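Local coordinates for protein ADP/ATP-dependent NAD(P)H-hydrate dehydratase (Bacillus subtilis, PDB 3RPZ) that probably repairs damaged NAD(P)H, dehydrating the hydrate back to the working coenzyme at the expense of ADP or ATP, at residues P7-E11 with E12-A16; A250-W253 with T254-H257; L263-E266 with L267-L271. All blocks are in the same frame, centred on the assembly; numbering follows the deposited sequence. Where two conformers were deposited one is given.

Interaction 1 of 3, residues P7-E11 with E12-A16; sequences PFWTE and EHVRA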
loop_
_atom_site.group_PDB
_atom_site.type_symbol
_atom_site.label_atom_id
_atom_site.label_comp_id
_atom_site.label_asym_id
_atom_site.label_seq_id
_atom_site.Cartn_x
_atom_site.Cartn_y
_atom_site.Cartn_z
ATOM N N PRO A 7 -26.780 -26.923 -17.020
ATOM C CA PRO A 7 -25.414 -27.123 -17.465
ATOM C C PRO A 7 -24.436 -26.212 -16.762
ATOM O O PRO A 7 -24.800 -25.096 -16.348
ATOM C CB PRO A 7 -25.479 -26.779 -18.966
ATOM C CG PRO A 7 -26.560 -25.762 -19.012
ATOM C CD PRO A 7 -27.583 -26.242 -18.043
ATOM N N PHE A 8 -23.189 -26.662 -16.645
ATOM C CA PHE A 8 -22.115 -25.817 -16.173
ATOM C C PHE A 8 -21.597 -24.924 -17.288
ATOM O O PHE A 8 -21.468 -25.305 -18.428
ATOM C CB PHE A 8 -20.970 -26.662 -15.603
ATOM C CG PHE A 8 -21.296 -27.298 -14.283
ATOM C CD1 PHE A 8 -21.190 -26.630 -13.122
ATOM C CD2 PHE A 8 -21.741 -28.606 -14.237
ATOM C CE1 PHE A 8 -21.522 -27.187 -11.912
ATOM C CE2 PHE A 8 -22.073 -29.211 -13.012
ATOM C CZ PHE A 8 -21.926 -28.479 -11.832
ATOM N N TRP A 9 -21.258 -23.695 -16.920
ATOM C CA TRP A 9 -20.486 -22.805 -17.807
ATOM C C TRP A 9 -19.045 -23.250 -17.634
ATOM O O TRP A 9 -18.429 -22.997 -16.595
ATOM C CB TRP A 9 -20.721 -21.339 -17.440
ATOM C CG TRP A 9 -20.117 -20.345 -18.360
ATOM C CD1 TRP A 9 -19.050 -19.543 -18.107
ATOM C CD2 TRP A 9 -20.580 -20.006 -19.676
ATOM N NE1 TRP A 9 -18.805 -18.735 -19.186
ATOM C CE2 TRP A 9 -19.751 -18.966 -20.151
ATOM C CE3 TRP A 9 -21.629 -20.456 -20.484
ATOM C CZ2 TRP A 9 -19.929 -18.393 -21.423
ATOM C CZ3 TRP A 9 -21.798 -19.896 -21.739
ATOM C CH2 TRP A 9 -20.951 -18.845 -22.180
ATOM N N THR A 10 -18.517 -23.901 -18.661
ATOM C CA THR A 10 -17.229 -24.576 -18.573
ATOM C C THR A 10 -16.092 -23.770 -19.154
ATOM O O THR A 10 -16.277 -22.742 -19.789
ATOM C CB THR A 10 -17.255 -25.887 -19.380
ATOM O OG1 THR A 10 -17.396 -25.561 -20.759
ATOM C CG2 THR A 10 -18.434 -26.819 -18.913
ATOM N N GLU A 11 -14.885 -24.242 -18.903
ATOM C CA GLU A 11 -13.684 -23.635 -19.462
ATOM C C GLU A 11 -13.802 -23.427 -20.987
ATOM O O GLU A 11 -13.374 -22.403 -21.491
ATOM C CB GLU A 11 -12.462 -24.502 -19.120
ATOM C CG GLU A 11 -11.250 -24.135 -19.948
ATOM C CD GLU A 11 -9.998 -24.930 -19.570
ATOM O OE1 GLU A 11 -10.061 -25.790 -18.668
ATOM O OE2 GLU A 11 -8.977 -24.665 -20.218
ATOM N N GLU A 12 -14.395 -24.371 -21.677
ATOM C CA GLU A 12 -14.575 -24.255 -23.093
ATOM C C GLU A 12 -15.468 -23.050 -23.474
ATOM O O GLU A 12 -15.187 -22.353 -24.417
ATOM C CB GLU A 12 -15.154 -25.574 -23.599
ATOM C CG GLU A 12 -14.202 -26.795 -23.458
ATOM C CD GLU A 12 -13.855 -27.310 -22.022
ATOM O OE1 GLU A 12 -14.654 -27.244 -21.057
ATOM O OE2 GLU A 12 -12.726 -27.848 -21.896
ATOM N N HIS A 13 -16.529 -22.825 -22.716
ATOM C CA HIS A 13 -17.407 -21.710 -22.948
ATOM C C HIS A 13 -16.691 -20.389 -22.644
ATOM O O HIS A 13 -16.878 -19.409 -23.361
ATOM C CB HIS A 13 -18.670 -21.822 -22.096
ATOM C CG HIS A 13 -19.584 -22.917 -22.529
ATOM N ND1 HIS A 13 -19.637 -24.155 -21.930
ATOM C CD2 HIS A 13 -20.544 -22.909 -23.476
ATOM C CE1 HIS A 13 -20.571 -24.877 -22.538
ATOM N NE2 HIS A 13 -21.125 -24.162 -23.481
ATOM N N VAL A 14 -15.909 -20.351 -21.588
ATOM C CA VAL A 14 -15.118 -19.168 -21.225
ATOM C C VAL A 14 -14.135 -18.817 -22.354
ATOM O O VAL A 14 -14.099 -17.682 -22.855
ATOM C CB VAL A 14 -14.364 -19.401 -19.900
ATOM C CG1 VAL A 14 -13.425 -18.237 -19.579
ATOM C CG2 VAL A 14 -15.343 -19.594 -18.747
ATOM N N ARG A 15 -13.382 -19.824 -22.789
ATOM C CA ARG A 15 -12.381 -19.585 -23.823
ATOM C C ARG A 15 -13.014 -19.076 -25.121
ATOM O O ARG A 15 -12.469 -18.184 -25.758
ATOM C CB ARG A 15 -11.557 -20.833 -24.117
ATOM C CG ARG A 15 -10.680 -21.289 -23.061
ATOM C CD ARG A 15 -9.827 -22.461 -23.587
ATOM N NE ARG A 15 -8.999 -22.844 -22.477
ATOM C CZ ARG A 15 -7.851 -22.270 -22.189
ATOM N NH1 ARG A 15 -7.326 -21.355 -23.024
ATOM N NH2 ARG A 15 -7.217 -22.647 -21.084
ATOM N N ALA A 16 -14.184 -19.613 -25.465
ATOM C CA ALA A 16 -14.884 -19.240 -26.667
ATOM C C ALA A 16 -15.500 -17.844 -26.659
ATOM O O ALA A 16 -15.856 -17.317 -27.745
ATOM C CB ALA A 16 -15.950 -20.303 -26.922
#
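His13 lays its ring and CB over the indole of Trp9 at the start of helix 11-17, where Thr10 holds the N-cap position. The two rings form an offset stack, planes 25° apart and the centroid of the His13 ring 4.8 Å from that of the six-membered ring of Trp9. His13 CB stands almost centrally over that ring, a CH-pi contact of 3.4 Å from CB to the centroid. With CG of Trp9 anti to the main-chain nitrogen (chi1 -173°), the indole is swung under the first helical turn. Asn241 of helix 235-256 binds Trp9 NE1, which should restrain the indole, and Trp203 packs edge-to-face on both rings.

The edge of the imidazole makes a polar contact. Thr10 OG1 reaches ND1 of His13 at 2.9 Å, near the ring plane, with either atom able to donate; the amide of Thr10 adds a weak bond to the same ND1. Further round the helix, Glu11 and Arg15 run alongside each other in a salt bridge. Arg15 also gives NH2 to the carbonyl of Arg277. Glu11 OE2 takes both donors: NE of Arg15 at 2.9 Å on its anti lone pair, and NH2 of Arg15 at 2.8 Å from 26° out of the carboxylate plane.

Interaction 2 of 3, residues A250-W253 with T254-H257; sequences AELW and TDEH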
loop_
_atom_site.group_PDB
_atom_site.type_symbol
_atom_site.label_atom_id
_atom_site.label_comp_id
_atom_site.label_asym_id
_atom_site.label_seq_id
_atom_site.Cartn_x
_atom_site.Cartn_y
_atom_site.Cartn_z
ATOM N N ALA A 250 -9.836 -18.087 -6.809
ATOM C CA ALA A 250 -9.732 -18.797 -5.540
ATOM C C ALA A 250 -9.105 -20.163 -5.693
ATOM O O ALA A 250 -8.355 -20.592 -4.818
ATOM C CB ALA A 250 -11.129 -18.920 -4.913
ATOM N N GLU A 251 -9.374 -20.843 -6.788
ATOM C CA GLU A 251 -8.751 -22.154 -7.005
ATOM C C GLU A 251 -7.260 -22.028 -7.251
ATOM O O GLU A 251 -6.507 -22.875 -6.766
ATOM C CB GLU A 251 -9.419 -22.897 -8.154
ATOM C CG GLU A 251 -10.864 -23.227 -7.871
ATOM C CD GLU A 251 -11.567 -23.967 -8.975
ATOM O OE1 GLU A 251 -10.878 -24.490 -9.893
ATOM O OE2 GLU A 251 -12.771 -24.183 -8.864
ATOM N N LEU A 252 -6.799 -21.008 -7.968
ATOM C CA LEU A 252 -5.366 -20.740 -8.100
ATOM C C LEU A 252 -4.767 -20.528 -6.740
ATOM O O LEU A 252 -3.737 -21.107 -6.399
ATOM C CB LEU A 252 -5.089 -19.495 -8.962
ATOM C CG LEU A 252 -3.601 -19.117 -9.142
ATOM C CD1 LEU A 252 -2.983 -18.405 -7.946
ATOM C CD2 LEU A 252 -2.745 -20.349 -9.520
ATOM N N TRP A 253 -5.396 -19.677 -5.929
ATOM C CA TRP A 253 -4.864 -19.375 -4.589
ATOM C C TRP A 253 -4.590 -20.589 -3.797
ATOM O O TRP A 253 -3.539 -20.705 -3.136
ATOM C CB TRP A 253 -5.900 -18.574 -3.784
ATOM C CG TRP A 253 -5.557 -18.291 -2.309
ATOM C CD1 TRP A 253 -6.060 -18.911 -1.193
ATOM C CD2 TRP A 253 -4.679 -17.285 -1.846
ATOM N NE1 TRP A 253 -5.539 -18.361 -0.063
ATOM C CE2 TRP A 253 -4.714 -17.342 -0.421
ATOM C CE3 TRP A 253 -3.827 -16.342 -2.471
ATOM C CZ2 TRP A 253 -3.954 -16.481 0.344
ATOM C CZ3 TRP A 253 -3.128 -15.499 -1.729
ATOM C CH2 TRP A 253 -3.189 -15.554 -0.310
ATOM N N THR A 254 -5.532 -21.518 -3.782
ATOM C CA THR A 254 -5.414 -22.679 -2.913
ATOM C C THR A 254 -4.378 -23.689 -3.358
ATOM O O THR A 254 -4.036 -24.628 -2.632
ATOM C CB THR A 254 -6.767 -23.365 -2.593
ATOM O OG1 THR A 254 -7.438 -23.657 -3.843
ATOM C CG2 THR A 254 -7.624 -22.485 -1.772
ATOM N N ASP A 255 -3.775 -23.488 -4.517
ATOM C CA ASP A 255 -2.703 -24.396 -4.923
ATOM C C ASP A 255 -1.528 -24.315 -3.956
ATOM O O ASP A 255 -0.934 -25.314 -3.641
ATOM C CB ASP A 255 -2.161 -24.061 -6.302
ATOM C CG ASP A 255 -3.069 -24.485 -7.426
ATOM O OD1 ASP A 255 -4.010 -25.249 -7.218
ATOM O OD2 ASP A 255 -2.805 -24.021 -8.536
ATOM N N GLU A 256 -1.183 -23.112 -3.519
ATOM C CA GLU A 256 -0.041 -22.932 -2.639
ATOM C C GLU A 256 -0.330 -22.163 -1.363
ATOM O O GLU A 256 0.601 -21.934 -0.586
ATOM C CB GLU A 256 1.069 -22.221 -3.371
ATOM C CG GLU A 256 1.639 -23.015 -4.512
ATOM C CD GLU A 256 2.821 -22.286 -5.130
ATOM O OE1 GLU A 256 2.611 -21.316 -5.895
ATOM O OE2 GLU A 256 3.955 -22.645 -4.794
ATOM N N HIS A 257 -1.592 -21.855 -1.129
ATOM C CA HIS A 257 -1.992 -21.089 0.063
ATOM C C HIS A 257 -3.178 -21.771 0.720
ATOM O O HIS A 257 -4.040 -22.344 0.045
ATOM C CB HIS A 257 -2.419 -19.665 -0.281
ATOM C CG HIS A 257 -1.451 -18.904 -1.135
ATOM N ND1 HIS A 257 -1.445 -19.043 -2.521
ATOM C CD2 HIS A 257 -0.442 -18.061 -0.830
ATOM C CE1 HIS A 257 -0.492 -18.268 -3.021
ATOM N NE2 HIS A 257 0.133 -17.658 -2.023
HETATM O O HOH W 1 -1.360 -20.637 -5.050
#
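Between Ala250 and His257 the helical bonding tightens, passing from the i+4 bond of Thr254 N to Ala250 O to the i+3 bond of Asp255 N to Leu252 O, after which the carbonyl of Trp253 receives weak bonds from the amides of Glu256 and His257. That same oxygen also takes a side-chain bond: His257 ND1 donates to Trp253 O at 2.7 Å, in the carbonyl plane and on a lone pair, with the oxygen also in the plane of the imidazole.

Held by this bond, the His257 ring stacks face-to-face on the indole of Trp253, planes 10° apart and the imidazole centroid 3.8 Å from that of the six-membered ring. His257 CB lies over the five-membered ring of Trp253, 3.4 Å from CB to that centroid, so one residue covers both halves of the indole. Trp253 NE1 points on to the carbonyl of Ser258. A water bridges the turn: it donates to Leu252 O at 2.8 Å, accepts from Glu256 N at 2.9 Å, and weakly shares the ND1 proton that His257 gives to Trp253 O. Ala250 leans on the AMP-pocket residue Leu212.

The contact spans the last turn of helix 235-256 and the first residue after it. Pro272 of the second subunit packs on the side chains of both Trp253 and His257, and Glu256 makes a salt bridge to Arg273 of that subunit; within the chain, Trp253 packs against Glu266 and Ile270 of helix 264-277.

Interaction 3 of 3, residues L263-E266 with L267-L271; sequences LAHE and LSDIL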
loop_
_atom_site.group_PDB
_atom_site.type_symbol
_atom_site.label_atom_id
_atom_site.label_comp_id
_atom_site.label_asym_id
_atom_site.label_seq_id
_atom_site.Cartn_x
_atom_site.Cartn_y
_atom_site.Cartn_z
ATOM N N LEU A 263 -7.644 -13.108 1.254
ATOM C CA LEU A 263 -8.362 -11.832 1.420
ATOM C C LEU A 263 -8.928 -11.453 0.061
ATOM O O LEU A 263 -8.250 -11.576 -0.959
ATOM C CB LEU A 263 -7.408 -10.764 1.927
ATOM C CG LEU A 263 -6.760 -11.069 3.273
ATOM C CD1 LEU A 263 -5.711 -10.030 3.664
ATOM C CD2 LEU A 263 -7.851 -11.116 4.363
ATOM N N ALA A 264 -10.149 -10.938 0.029
ATOM C CA ALA A 264 -10.864 -10.679 -1.204
ATOM C C ALA A 264 -10.079 -9.869 -2.195
ATOM O O ALA A 264 -10.141 -10.161 -3.397
ATOM C CB ALA A 264 -12.199 -9.988 -0.924
ATOM N N HIS A 265 -9.374 -8.824 -1.774
ATOM C CA HIS A 265 -8.654 -8.030 -2.768
ATOM C C HIS A 265 -7.640 -8.790 -3.531
ATOM O O HIS A 265 -7.300 -8.397 -4.661
ATOM C CB HIS A 265 -8.018 -6.793 -2.121
ATOM C CG HIS A 265 -6.877 -7.057 -1.225
ATOM N ND1 HIS A 265 -5.546 -7.089 -1.611
ATOM C CD2 HIS A 265 -6.884 -7.294 0.105
ATOM C CE1 HIS A 265 -4.791 -7.360 -0.551
ATOM N NE2 HIS A 265 -5.578 -7.447 0.506
ATOM N N GLU A 266 -7.121 -9.887 -2.969
ATOM C CA GLU A 266 -6.153 -10.699 -3.669
ATOM C C GLU A 266 -6.743 -11.415 -4.884
ATOM O O GLU A 266 -6.036 -11.719 -5.822
ATOM C CB GLU A 266 -5.523 -11.707 -2.738
ATOM C CG GLU A 266 -4.719 -10.997 -1.648
ATOM C CD GLU A 266 -4.192 -11.935 -0.583
ATOM O OE1 GLU A 266 -4.967 -12.717 -0.026
ATOM O OE2 GLU A 266 -2.931 -11.852 -0.297
ATOM N N LEU A 267 -8.057 -11.625 -4.915
ATOM C CA LEU A 267 -8.707 -12.149 -6.099
ATOM C C LEU A 267 -8.439 -11.276 -7.323
ATOM O O LEU A 267 -8.119 -11.791 -8.406
ATOM C CB LEU A 267 -10.230 -12.292 -5.905
ATOM C CG LEU A 267 -10.690 -13.276 -4.864
ATOM C CD1 LEU A 267 -12.159 -13.023 -4.535
ATOM C CD2 LEU A 267 -10.481 -14.707 -5.374
ATOM N N SER A 268 -8.533 -9.974 -7.153
ATOM C CA SER A 268 -8.220 -8.998 -8.188
ATOM C C SER A 268 -6.755 -9.003 -8.612
ATOM O O SER A 268 -6.434 -8.689 -9.730
ATOM C CB SER A 268 -8.569 -7.589 -7.706
ATOM O OG SER A 268 -9.898 -7.508 -7.409
ATOM N N ASP A 269 -5.882 -9.293 -7.666
ATOM C CA ASP A 269 -4.433 -9.322 -7.876
ATOM C C ASP A 269 -4.104 -10.611 -8.707
ATOM O O ASP A 269 -3.095 -10.650 -9.433
ATOM C CB ASP A 269 -3.561 -9.430 -6.564
ATOM C CG ASP A 269 -3.572 -8.255 -5.510
ATOM O OD1 ASP A 269 -3.882 -7.111 -5.816
ATOM O OD2 ASP A 269 -3.153 -8.578 -4.300
ATOM N N ILE A 270 -4.864 -11.707 -8.511
ATOM C CA ILE A 270 -4.662 -13.036 -9.140
ATOM C C ILE A 270 -5.259 -13.074 -10.539
ATOM O O ILE A 270 -4.773 -13.768 -11.441
ATOM C CB ILE A 270 -5.349 -14.147 -8.242
ATOM C CG1 ILE A 270 -4.566 -14.278 -6.940
ATOM C CG2 ILE A 270 -5.539 -15.526 -8.925
ATOM C CD1 ILE A 270 -5.349 -14.983 -5.803
ATOM N N LEU A 271 -6.321 -12.306 -10.759
ATOM C CA LEU A 271 -7.070 -12.341 -12.018
ATOM C C LEU A 271 -6.201 -12.127 -13.262
ATOM O O LEU A 271 -6.420 -12.763 -14.282
ATOM C CB LEU A 271 -8.218 -11.354 -11.980
ATOM C CG LEU A 271 -9.119 -11.269 -13.189
ATOM C CD1 LEU A 271 -9.876 -12.608 -13.424
ATOM C CD2 LEU A 271 -10.140 -10.142 -12.982
#
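Ile270, with CG1 anti to its own carbonyl carbon (chi1 -69°), runs back along the helix until CG1 rests 3.2 Å from Glu266 O, the same oxygen that accepts the Ile270 amide at 2.9 Å. The Glu266 chain takes a similar first torsion and then stays extended, carrying its carboxylate back toward the amide of Leu263. Glu266 OE1 accepts from Leu263 N at 3.0 Å, met on the anti side and 23° out of the carboxylate plane.

This return bond corresponds to one half of a capping box, a glutamate carboxylate accepting the amide three residues earlier, at the start of helix 264-277, one of the helices flanking the sheet of the ribokinase-like fold. The carboxylate is shared, since Arg55 of the second subunit forms a salt bridge with Glu266 OE1, and Glu79 of that subunit takes the amide of His265. Asp269 turns its carboxylate 77° from that of Glu266, their nearer oxygens, Glu266 OE2 and Asp269 OD2, being 5.2 Å apart; the arginine probably offsets the charge of Glu266.

On another side of the helix, Leu267 CB sits 3.3 Å from Ala264 O, to which the Leu267 amide also bonds, and its side chain packs on Leu212 and His246 of the AMP pocket.

Overall arrangement
Taken from the N terminus, all three contacts are local and run in series, so none closes a long loop and none nests in or crosses another. In interaction 1 the loop leading into helix 11-17 bonds to Leu204 of strand 202-204, at the edge of the sheet, through Pro7 and Trp9, and rests on helix 235-256 near Leu240 and Asn241. Interaction 2 lies at the far end of that helix. The chain then turns into helix 264-277, whose first turns are interaction 3. These last two touch, Trp253 CH2 lying 3.4 Å from Glu266 OE1, and both meet the second subunit. Interaction 1 stays apart, about 9 Å from either by nearest atoms, but reaches Arg277 at the end of helix 264-277.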